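Long-range contact in cytochrome C2 (Rhodospirillum rubrum, PDB 3C2C), which probably carries electrons in the photosynthetic electron transport of this purple bacterium, shuttling them by way of its single haem group: residues Gly24-Leu32 with His42-Glu50. Residues are numbered along the deposited sequence; the frame is centred on the assembly and turned at random.
Sequences GANKVGPNL and HKDNYAYSE. Unlike the reference sequence in segment 42-50: Asn-45 (reference Asp). With HEM (protoporphyrin IX containing Fe), chain B.
Pro-30 lies flat over the Tyr-46 ring, its CD 3.8 Å from the ring centroid in a CH-pi contact, while the same CD meets haem C3D at 3.7 Å; this is the tightly packed part. With CG anti to the backbone N (chi1 -180°), the Tyr-46 ring reaches alongside the 24-32 loop, where its OH donates to a lone pair of Val-28 O at 2.6 Å. Tyr-48 crosses Pro-30 at about a right angle, its OH 3.5 Å from Pro-30 CB. The bent Lys-43 chain ends between two oxygens of Asn-31: NZ donates to O at 2.8 Å, from above the carbonyl plane, and to OD1 at 3.0 Å, and also bonds to Phe-33 O; Asn-31 ND2 hydrogen-bonds to Thr-19 OG1. A methionine in place of Lys-43 would probably leave these oxygens without their shared donor. The Asn-26 amide turns its face to the Tyr-46 ring edge, the planes nearly perpendicular, with CG 3.7 Å from Tyr-46 CD1. Its OD1 is held by Asn-31 N; the loose side lies at ND2, which a water links to Asn-45 O. The arrangement is typical of the class I cytochrome c haem crevice, with Pro-30, whose O accepts from His-18, packed beside the porphyrin and Ser-49 OG bonded to propionate O2D.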
# COMPACT_ATOMS: atom_id res chain seq x y z
N GLY A 24 -13.76 5.92 -4.49
CA GLY A 24 -12.98 7.05 -4.63
C GLY A 24 -12.17 7.09 -5.89
O GLY A 24 -11.84 6.02 -6.51
N ALA A 25 -11.48 8.17 -6.22
CA ALA A 25 -10.91 8.38 -7.54
C ALA A 25 -9.45 7.84 -7.37
O ALA A 25 -8.89 7.59 -6.30
CB ALA A 25 -10.56 9.82 -7.79
N ASN A 26 -8.87 7.54 -8.56
CA ASN A 26 -7.48 7.13 -8.69
C ASN A 26 -6.75 8.50 -9.00
O ASN A 26 -6.47 8.69 -10.14
CB ASN A 26 -7.18 6.00 -9.65
CG ASN A 26 -7.71 4.64 -9.44
OD1 ASN A 26 -7.98 4.30 -8.23
ND2 ASN A 26 -8.12 4.07 -10.49
N LYS A 27 -6.33 9.20 -8.00
CA LYS A 27 -5.61 10.44 -8.22
C LYS A 27 -4.24 10.39 -8.85
O LYS A 27 -3.89 11.15 -9.88
CB LYS A 27 -5.40 11.18 -6.86
CG LYS A 27 -6.81 11.38 -6.25
CD LYS A 27 -6.38 12.75 -5.61
CE LYS A 27 -5.80 12.46 -4.35
NZ LYS A 27 -6.06 13.78 -3.62
N VAL A 28 -3.25 9.86 -8.12
CA VAL A 28 -1.91 9.55 -8.63
C VAL A 28 -1.68 7.96 -8.47
O VAL A 28 -1.42 7.30 -9.48
CB VAL A 28 -0.86 10.28 -7.91
CG1 VAL A 28 0.59 9.92 -8.07
CG2 VAL A 28 -1.22 11.88 -7.95
N GLY A 29 -1.84 7.56 -7.21
CA GLY A 29 -1.92 6.10 -6.93
C GLY A 29 -3.41 5.63 -6.78
O GLY A 29 -4.37 6.31 -6.95
N PRO A 30 -3.59 4.24 -6.75
CA PRO A 30 -4.94 3.71 -6.75
C PRO A 30 -5.61 4.13 -5.43
O PRO A 30 -5.08 4.26 -4.36
CB PRO A 30 -4.77 2.10 -6.76
CG PRO A 30 -3.51 2.09 -5.98
CD PRO A 30 -2.56 3.14 -6.60
N ASN A 31 -6.96 4.20 -5.49
CA ASN A 31 -7.73 4.31 -4.19
C ASN A 31 -7.37 3.07 -3.24
O ASN A 31 -7.37 1.89 -3.76
CB ASN A 31 -9.21 4.18 -4.58
CG ASN A 31 -10.23 4.15 -3.41
OD1 ASN A 31 -10.65 3.01 -3.19
ND2 ASN A 31 -10.72 5.27 -2.89
N LEU A 32 -7.47 3.23 -1.97
CA LEU A 32 -6.90 2.23 -1.06
C LEU A 32 -8.05 1.84 -0.18
O LEU A 32 -7.79 1.04 0.70
CB LEU A 32 -5.89 2.96 -0.12
CG LEU A 32 -4.55 3.22 -0.89
CD1 LEU A 32 -3.56 3.95 -0.04
CD2 LEU A 32 -4.02 1.94 -1.46
N HIS A 42 -4.68 -4.47 -6.53
CA HIS A 42 -6.04 -4.87 -6.21
C HIS A 42 -7.09 -4.05 -6.97
O HIS A 42 -8.25 -4.55 -7.00
CB HIS A 42 -6.24 -4.82 -4.71
CG HIS A 42 -6.38 -3.38 -4.25
ND1 HIS A 42 -5.24 -2.47 -4.38
CD2 HIS A 42 -7.36 -2.59 -3.76
CE1 HIS A 42 -5.70 -1.26 -3.84
NE2 HIS A 42 -6.99 -1.36 -3.48
N LYS A 43 -6.76 -2.91 -7.53
CA LYS A 43 -7.83 -2.09 -8.20
C LYS A 43 -7.76 -2.40 -9.68
O LYS A 43 -6.89 -1.96 -10.43
CB LYS A 43 -7.65 -0.54 -7.92
CG LYS A 43 -8.18 0.01 -6.60
CD LYS A 43 -9.51 -0.65 -6.14
CE LYS A 43 -10.23 0.14 -5.08
NZ LYS A 43 -9.63 0.21 -3.75
N ASP A 44 -8.83 -2.91 -10.32
CA ASP A 44 -8.93 -3.33 -11.76
C ASP A 44 -8.85 -2.10 -12.74
O ASP A 44 -8.77 -2.40 -13.93
CB ASP A 44 -10.11 -4.19 -12.11
CG ASP A 44 -10.24 -5.49 -11.42
OD1 ASP A 44 -11.01 -6.38 -11.17
OD2 ASP A 44 -9.06 -5.84 -11.26
N ASN A 45 -9.26 -0.88 -12.16
CA ASN A 45 -9.24 0.24 -13.07
C ASN A 45 -7.93 1.03 -12.96
O ASN A 45 -7.86 2.12 -13.54
CB ASN A 45 -10.51 1.06 -12.79
CG ASN A 45 -10.63 1.74 -11.47
OD1 ASN A 45 -11.24 2.87 -11.45
ND2 ASN A 45 -9.84 1.41 -10.48
N TYR A 46 -6.91 0.50 -12.30
CA TYR A 46 -5.65 1.37 -12.25
C TYR A 46 -4.60 0.73 -13.04
O TYR A 46 -4.62 -0.54 -13.09
CB TYR A 46 -5.36 1.37 -10.72
CG TYR A 46 -4.12 2.22 -10.53
CD1 TYR A 46 -4.29 3.63 -10.36
CD2 TYR A 46 -2.83 1.74 -10.52
CE1 TYR A 46 -3.19 4.47 -10.28
CE2 TYR A 46 -1.78 2.59 -10.33
CZ TYR A 46 -1.82 3.94 -10.22
OH TYR A 46 -0.78 4.83 -10.11
N ALA A 47 -3.78 1.39 -13.81
CA ALA A 47 -2.66 0.73 -14.51
C ALA A 47 -1.47 0.60 -13.65
O ALA A 47 -0.65 1.64 -13.55
CB ALA A 47 -2.19 1.70 -15.65
N TYR A 48 -1.24 -0.47 -12.99
CA TYR A 48 -0.05 -0.64 -12.08
C TYR A 48 1.26 -0.94 -12.79
O TYR A 48 1.17 -1.51 -13.94
CB TYR A 48 -0.32 -1.84 -11.25
CG TYR A 48 -1.30 -1.67 -10.11
CD1 TYR A 48 -0.89 -1.08 -8.89
CD2 TYR A 48 -2.60 -2.03 -10.40
CE1 TYR A 48 -1.94 -0.91 -7.96
CE2 TYR A 48 -3.63 -1.87 -9.41
CZ TYR A 48 -3.24 -1.33 -8.19
OH TYR A 48 -4.17 -1.33 -7.17
N SER A 49 2.36 -0.59 -12.22
CA SER A 49 3.72 -1.06 -12.72
C SER A 49 3.64 -2.68 -12.82
O SER A 49 2.86 -3.32 -12.06
CB SER A 49 4.84 -0.77 -11.73
OG SER A 49 4.95 0.66 -11.78
N GLU A 50 4.33 -3.28 -13.78
CA GLU A 50 4.26 -4.72 -14.02
C GLU A 50 4.61 -5.46 -12.78
O GLU A 50 3.96 -6.46 -12.52
CB GLU A 50 5.29 -5.05 -15.08
CG GLU A 50 4.82 -6.39 -15.60
CD GLU A 50 5.55 -7.28 -16.66
OE1 GLU A 50 4.73 -8.29 -17.01
OE2 GLU A 50 6.59 -6.71 -17.05
CHA HEM B . 0.42 2.10 -4.55
CHB HEM B . -0.18 2.73 0.30
CHC HEM B . 1.63 7.28 -0.16
CHD HEM B . 1.78 6.81 -4.94
C1A HEM B . 0.21 1.93 -3.17
C2A HEM B . -0.18 0.67 -2.57
C3A HEM B . -0.45 0.87 -1.29
C4A HEM B . -0.02 2.23 -0.94
CMA HEM B . -0.83 -0.26 -0.23
CAA HEM B . -0.41 -0.66 -3.42
CBA HEM B . -1.90 -1.06 -3.72
CGA HEM B . -2.04 -2.25 -4.60
O1A HEM B . -1.08 -3.14 -4.69
O2A HEM B . -3.19 -2.42 -5.05
C1B HEM B . 0.13 4.11 0.50
C2B HEM B . 0.17 4.69 1.80
C3B HEM B . 0.71 5.91 1.61
C4B HEM B . 1.15 6.10 0.30
CMB HEM B . -0.52 4.06 3.07
CAB HEM B . 1.12 6.96 2.76
CBB HEM B . 1.61 6.45 4.03
C1C HEM B . 1.83 7.48 -1.45
C2C HEM B . 2.23 8.86 -2.07
C3C HEM B . 2.41 8.64 -3.36
C4C HEM B . 1.80 7.34 -3.68
CMC HEM B . 2.74 9.92 -1.11
CAC HEM B . 2.90 9.63 -4.45
CBC HEM B . 3.91 10.53 -4.30
C1D HEM B . 1.49 5.50 -5.24
C2D HEM B . 1.52 4.91 -6.54
C3D HEM B . 1.13 3.62 -6.43
C4D HEM B . 0.94 3.31 -5.07
CMD HEM B . 1.91 5.80 -7.78
CAD HEM B . 1.09 2.55 -7.58
CBD HEM B . 2.54 2.18 -7.83
CGD HEM B . 2.85 1.53 -9.16
O1D HEM B . 1.97 0.86 -9.77
O2D HEM B . 4.09 1.58 -9.57
NA HEM B . 0.27 2.82 -2.15
NB HEM B . 0.84 4.96 -0.40
NC HEM B . 1.62 6.64 -2.50
ND HEM B . 1.17 4.51 -4.29
FE HEM B . 0.95 4.74 -2.36
O HOH W 1 -8.07 5.23 -12.98